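Local coordinates for protein tryptophan synthase alpha-subunit (Pyrococcus furiosus, PDB 1GEQ) that cleaves indoleglycerol phosphate to indole and glyceraldehyde 3-phosphate as the alpha subunit of tryptophan synthase, in the last step of tryptophan biosynthesis, at residues 18-29 / 70-81. Residues are numbered along the deposited sequence; the frame is centred on the assembly and turned at random.
Sequences KQSTLNFLLALD and WIVKEFRRHSST
Helix 18-28 and residues 70-76 of helix 65-76 run in the same general direction, their axes 9.7 Å apart at closest and crossing at -38°, with Leu22 nearest Ile71 in the backbone register. Leu22 is the knob of this interface: with CG anti to its backbone N (chi1 179°), it enters a hole formed by Trp70, Ile71, Glu74 and Phe75, where its CD2 lies 3.5 Å from Glu74 CB. Deeper in, Ile71 is shared by two neighbours, its CD1 meeting Thr21 CG2 and its CG2 packing against Leu25 CD1 at 3.6 Å. Lys18 closes one end of the interface. Its extended chain passes over one face of the Trp70 indole, and NZ makes a cation-pi contact 4.3 Å from the centroid of the five-membered ring, while Glu74 CG lies over the rim of the opposite face. At the other end Asp29 holds the contact by its two carboxylate oxygens. Ser79 OG donates to Asp29 OD1 over 2.6 Å, on the syn side but tilted 26° out of the carboxylate plane. Thr81 OG1 gives a very short bond of 2.5 Å to Asp29 OD2, and this oxygen also lies at the edge of the Phe75 ring. With an alanine here, the hydroxyls of Ser79 and Thr81 would probably lose the carboxylate that accepts from both, leaving residues 79-81 less firmly tied to helix 18-28. Ser79 OG in turn accepts from Thr81 N, which closes an ST turn. Beneath the interface, Leu25 and Phe75 both rest on Ile35 of strand 35-38, a worked example of TIM-barrel layering: adjacent outer helices pack over a parallel strand, here with an apolar middle and polar ends.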
loop_
_atom_site.group_PDB
_atom_site.type_symbol
_atom_site.label_atom_id
_atom_site.label_comp_id
_atom_site.label_asym_id
_atom_site.label_seq_id
_atom_site.Cartn_x
_atom_site.Cartn_y
_atom_site.Cartn_z
ATOM N N LYS A 18 2.802 -17.417 -2.559
ATOM C CA LYS A 18 2.694 -16.958 -1.175
ATOM C C LYS A 18 3.967 -17.087 -0.347
ATOM O O LYS A 18 4.219 -16.259 0.530
ATOM C CB LYS A 18 1.540 -17.671 -0.460
ATOM C CG LYS A 18 1.773 -19.141 -0.171
ATOM C CD LYS A 18 0.630 -19.714 0.662
ATOM C CE LYS A 18 0.968 -21.123 1.132
ATOM N NZ LYS A 18 -0.125 -21.710 1.951
ATOM N N GLN A 19 4.768 -18.112 -0.624
ATOM C CA GLN A 19 6.006 -18.307 0.119
ATOM C C GLN A 19 7.050 -17.260 -0.257
ATOM O O GLN A 19 7.779 -16.755 0.598
ATOM C CB GLN A 19 6.571 -19.707 -0.133
ATOM C CG GLN A 19 7.767 -20.032 0.742
ATOM C CD GLN A 19 7.406 -20.062 2.220
ATOM O OE1 GLN A 19 8.086 -19.457 3.053
ATOM N NE2 GLN A 19 6.332 -20.772 2.551
ATOM N N SER A 20 7.130 -16.933 -1.542
ATOM C CA SER A 20 8.092 -15.936 -1.983
ATOM C C SER A 20 7.727 -14.575 -1.395
ATOM O O SER A 20 8.603 -13.832 -0.967
ATOM C CB SER A 20 8.129 -15.872 -3.511
ATOM O OG SER A 20 8.645 -17.087 -4.049
ATOM N N THR A 21 6.432 -14.262 -1.368
ATOM C CA THR A 21 5.967 -12.994 -0.821
ATOM C C THR A 21 6.494 -12.842 0.600
ATOM O O THR A 21 7.075 -11.817 0.947
ATOM C CB THR A 21 4.423 -12.914 -0.795
ATOM O OG1 THR A 21 3.909 -13.055 -2.124
ATOM C CG2 THR A 21 3.969 -11.567 -0.233
ATOM N N LEU A 22 6.283 -13.867 1.422
ATOM C CA LEU A 22 6.759 -13.852 2.804
ATOM C C LEU A 22 8.268 -13.620 2.830
ATOM O O LEU A 22 8.763 -12.786 3.590
ATOM C CB LEU A 22 6.412 -15.174 3.502
ATOM C CG LEU A 22 6.862 -15.346 4.958
ATOM C CD1 LEU A 22 6.363 -14.172 5.801
ATOM C CD2 LEU A 22 6.329 -16.669 5.505
ATOM N N ASN A 23 9.000 -14.356 1.993
ATOM C CA ASN A 23 10.445 -14.209 1.919
ATOM C C ASN A 23 10.836 -12.775 1.567
ATOM O O ASN A 23 11.805 -12.234 2.108
ATOM C CB ASN A 23 11.034 -15.158 0.869
ATOM C CG ASN A 23 11.047 -16.603 1.326
ATOM O OD1 ASN A 23 10.753 -16.907 2.484
ATOM N ND2 ASN A 23 11.399 -17.503 0.418
ATOM N N PHE A 24 10.095 -12.161 0.650
ATOM C CA PHE A 24 10.397 -10.789 0.259
ATOM C C PHE A 24 10.175 -9.847 1.437
ATOM O O PHE A 24 11.001 -8.979 1.700
ATOM C CB PHE A 24 9.515 -10.342 -0.918
ATOM C CG PHE A 24 9.690 -11.166 -2.175
ATOM C CD1 PHE A 24 10.904 -11.793 -2.460
ATOM C CD2 PHE A 24 8.656 -11.266 -3.103
ATOM C CE1 PHE A 24 11.082 -12.503 -3.653
ATOM C CE2 PHE A 24 8.825 -11.972 -4.295
ATOM C CZ PHE A 24 10.041 -12.595 -4.571
ATOM N N LEU A 25 9.057 -10.013 2.137
ATOM C CA LEU A 25 8.739 -9.158 3.279
ATOM C C LEU A 25 9.812 -9.215 4.366
ATOM O O LEU A 25 10.243 -8.182 4.888
ATOM C CB LEU A 25 7.382 -9.555 3.874
ATOM C CG LEU A 25 6.136 -9.304 3.015
ATOM C CD1 LEU A 25 4.903 -9.777 3.761
ATOM C CD2 LEU A 25 6.034 -7.831 2.674
ATOM N N LEU A 26 10.240 -10.424 4.708
ATOM C CA LEU A 26 11.264 -10.602 5.732
ATOM C C LEU A 26 12.579 -9.948 5.317
ATOM O O LEU A 26 13.303 -9.409 6.150
ATOM C CB LEU A 26 11.464 -12.098 6.003
ATOM C CG LEU A 26 10.263 -12.754 6.695
ATOM C CD1 LEU A 26 10.370 -14.270 6.642
ATOM C CD2 LEU A 26 10.196 -12.267 8.132
ATOM N N ALA A 27 12.888 -9.981 4.026
ATOM C CA ALA A 27 14.124 -9.375 3.553
ATOM C C ALA A 27 14.083 -7.844 3.531
ATOM O O ALA A 27 15.111 -7.191 3.727
ATOM C CB ALA A 27 14.467 -9.903 2.163
ATOM N N LEU A 28 12.908 -7.265 3.288
ATOM C CA LEU A 28 12.788 -5.807 3.229
ATOM C C LEU A 28 12.417 -5.159 4.562
ATOM O O LEU A 28 12.510 -3.937 4.715
ATOM C CB LEU A 28 11.740 -5.403 2.188
ATOM C CG LEU A 28 11.990 -5.797 0.729
ATOM C CD1 LEU A 28 10.790 -5.403 -0.128
ATOM C CD2 LEU A 28 13.253 -5.120 0.230
ATOM N N ASP A 29 11.998 -5.971 5.522
ATOM C CA ASP A 29 11.582 -5.453 6.817
ATOM C C ASP A 29 12.546 -4.474 7.497
ATOM O O ASP A 29 12.112 -3.452 8.017
ATOM C CB ASP A 29 11.291 -6.605 7.774
ATOM C CG ASP A 29 10.476 -6.165 8.976
ATOM O OD1 ASP A 29 10.616 -6.773 10.054
ATOM O OD2 ASP A 29 9.686 -5.206 8.832
ATOM N N TRP A 70 -2.465 -15.654 5.635
ATOM C CA TRP A 70 -1.414 -16.591 6.025
ATOM C C TRP A 70 -0.076 -15.860 6.020
ATOM O O TRP A 70 0.729 -16.005 6.935
ATOM C CB TRP A 70 -1.356 -17.760 5.037
ATOM C CG TRP A 70 -0.202 -18.702 5.274
ATOM C CD1 TRP A 70 -0.189 -19.795 6.093
ATOM C CD2 TRP A 70 1.112 -18.612 4.711
ATOM N NE1 TRP A 70 1.049 -20.390 6.075
ATOM C CE2 TRP A 70 1.871 -19.678 5.232
ATOM C CE3 TRP A 70 1.724 -17.720 3.813
ATOM C CZ2 TRP A 70 3.211 -19.893 4.889
ATOM C CZ3 TRP A 70 3.057 -17.929 3.471
ATOM C CH2 TRP A 70 3.786 -19.003 4.011
ATOM N N ILE A 71 0.151 -15.085 4.963
ATOM C CA ILE A 71 1.383 -14.319 4.812
ATOM C C ILE A 71 1.605 -13.397 6.003
ATOM O O ILE A 71 2.681 -13.388 6.599
ATOM C CB ILE A 71 1.345 -13.480 3.510
ATOM C CG1 ILE A 71 1.414 -14.412 2.295
ATOM C CG2 ILE A 71 2.494 -12.487 3.488
ATOM C CD1 ILE A 71 1.268 -13.705 0.957
ATOM N N VAL A 72 0.578 -12.626 6.347
ATOM C CA VAL A 72 0.658 -11.697 7.466
ATOM C C VAL A 72 0.863 -12.430 8.786
ATOM O O VAL A 72 1.671 -12.016 9.617
ATOM C CB VAL A 72 -0.623 -10.836 7.572
ATOM C CG1 VAL A 72 -0.581 -9.992 8.842
ATOM C CG2 VAL A 72 -0.749 -9.941 6.347
ATOM N N LYS A 73 0.126 -13.517 8.980
ATOM C CA LYS A 73 0.245 -14.287 10.208
ATOM C C LYS A 73 1.687 -14.748 10.384
ATOM O O LYS A 73 2.284 -14.557 11.442
ATOM C CB LYS A 73 -0.683 -15.498 10.159
ATOM C CG LYS A 73 -0.946 -16.116 11.511
ATOM C CD LYS A 73 -1.477 -17.532 11.375
ATOM C CE LYS A 73 -0.407 -18.468 10.830
ATOM N NZ LYS A 73 -0.810 -19.105 9.547
ATOM N N GLU A 74 2.249 -15.352 9.340
ATOM C CA GLU A 74 3.624 -15.834 9.386
ATOM C C GLU A 74 4.616 -14.705 9.599
ATOM O O GLU A 74 5.596 -14.855 10.330
ATOM C CB GLU A 74 3.968 -16.579 8.098
ATOM C CG GLU A 74 3.419 -17.984 8.077
ATOM C CD GLU A 74 4.056 -18.846 9.149
ATOM O OE1 GLU A 74 3.324 -19.617 9.800
ATOM O OE2 GLU A 74 5.288 -18.745 9.336
ATOM N N PHE A 75 4.365 -13.575 8.952
ATOM C CA PHE A 75 5.236 -12.422 9.083
ATOM C C PHE A 75 5.207 -11.909 10.523
ATOM O O PHE A 75 6.233 -11.508 11.069
ATOM C CB PHE A 75 4.773 -11.318 8.135
ATOM C CG PHE A 75 5.615 -10.079 8.194
ATOM C CD1 PHE A 75 6.896 -10.062 7.653
ATOM C CD2 PHE A 75 5.124 -8.925 8.785
ATOM C CE1 PHE A 75 7.677 -8.904 7.706
ATOM C CE2 PHE A 75 5.893 -7.766 8.844
ATOM C CZ PHE A 75 7.169 -7.757 8.302
ATOM N N ARG A 76 4.019 -11.926 11.123
ATOM C CA ARG A 76 3.833 -11.459 12.489
ATOM C C ARG A 76 4.663 -12.244 13.497
ATOM O O ARG A 76 4.938 -11.758 14.594
ATOM C CB ARG A 76 2.347 -11.511 12.864
ATOM C CG ARG A 76 1.564 -10.305 12.374
ATOM C CD ARG A 76 2.032 -9.055 13.110
ATOM N NE ARG A 76 1.474 -7.829 12.550
ATOM C CZ ARG A 76 2.208 -6.860 12.012
ATOM N NH1 ARG A 76 3.528 -6.978 11.959
ATOM N NH2 ARG A 76 1.627 -5.771 11.526
ATOM N N ARG A 77 5.067 -13.454 13.125
ATOM C CA ARG A 77 5.888 -14.280 13.999
ATOM C C ARG A 77 7.301 -13.722 14.096
ATOM O O ARG A 77 8.030 -14.036 15.036
ATOM C CB ARG A 77 5.974 -15.713 13.472
ATOM C CG ARG A 77 4.957 -16.670 14.047
ATOM C CD ARG A 77 5.163 -18.050 13.452
ATOM N NE ARG A 77 3.929 -18.574 12.883
ATOM C CZ ARG A 77 2.880 -18.958 13.602
ATOM N NH1 ARG A 77 2.919 -18.883 14.925
ATOM N NH2 ARG A 77 1.787 -19.401 12.993
ATOM N N HIS A 78 7.696 -12.896 13.134
ATOM C CA HIS A 78 9.046 -12.353 13.162
ATOM C C HIS A 78 9.140 -10.832 13.211
ATOM O O HIS A 78 10.229 -10.291 13.383
ATOM C CB HIS A 78 9.846 -12.857 11.954
ATOM C CG HIS A 78 9.630 -14.306 11.639
ATOM N ND1 HIS A 78 8.581 -14.752 10.862
ATOM C CD2 HIS A 78 10.325 -15.410 12.001
ATOM C CE1 HIS A 78 8.639 -16.065 10.760
ATOM N NE2 HIS A 78 9.687 -16.493 11.441
ATOM N N SER A 79 8.020 -10.130 13.066
ATOM C CA SER A 79 8.079 -8.672 13.066
ATOM C C SER A 79 6.820 -7.950 13.523
ATOM O O SER A 79 5.718 -8.492 13.485
ATOM C CB SER A 79 8.450 -8.180 11.664
ATOM O OG SER A 79 8.465 -6.763 11.599
ATOM N N SER A 80 7.006 -6.708 13.952
ATOM C CA SER A 80 5.904 -5.880 14.409
ATOM C C SER A 80 5.682 -4.700 13.461
ATOM O O SER A 80 4.875 -3.818 13.728
ATOM C CB SER A 80 6.187 -5.371 15.826
ATOM O OG SER A 80 7.432 -4.696 15.882
ATOM N N THR A 81 6.395 -4.690 12.344
ATOM C CA THR A 81 6.255 -3.606 11.374
ATOM C C THR A 81 4.809 -3.494 10.919
ATOM O O THR A 81 4.182 -4.485 10.542
ATOM C CB THR A 81 7.161 -3.842 10.156
ATOM O OG1 THR A 81 8.518 -3.958 10.604
ATOM C CG2 THR A 81 7.057 -2.684 9.156
#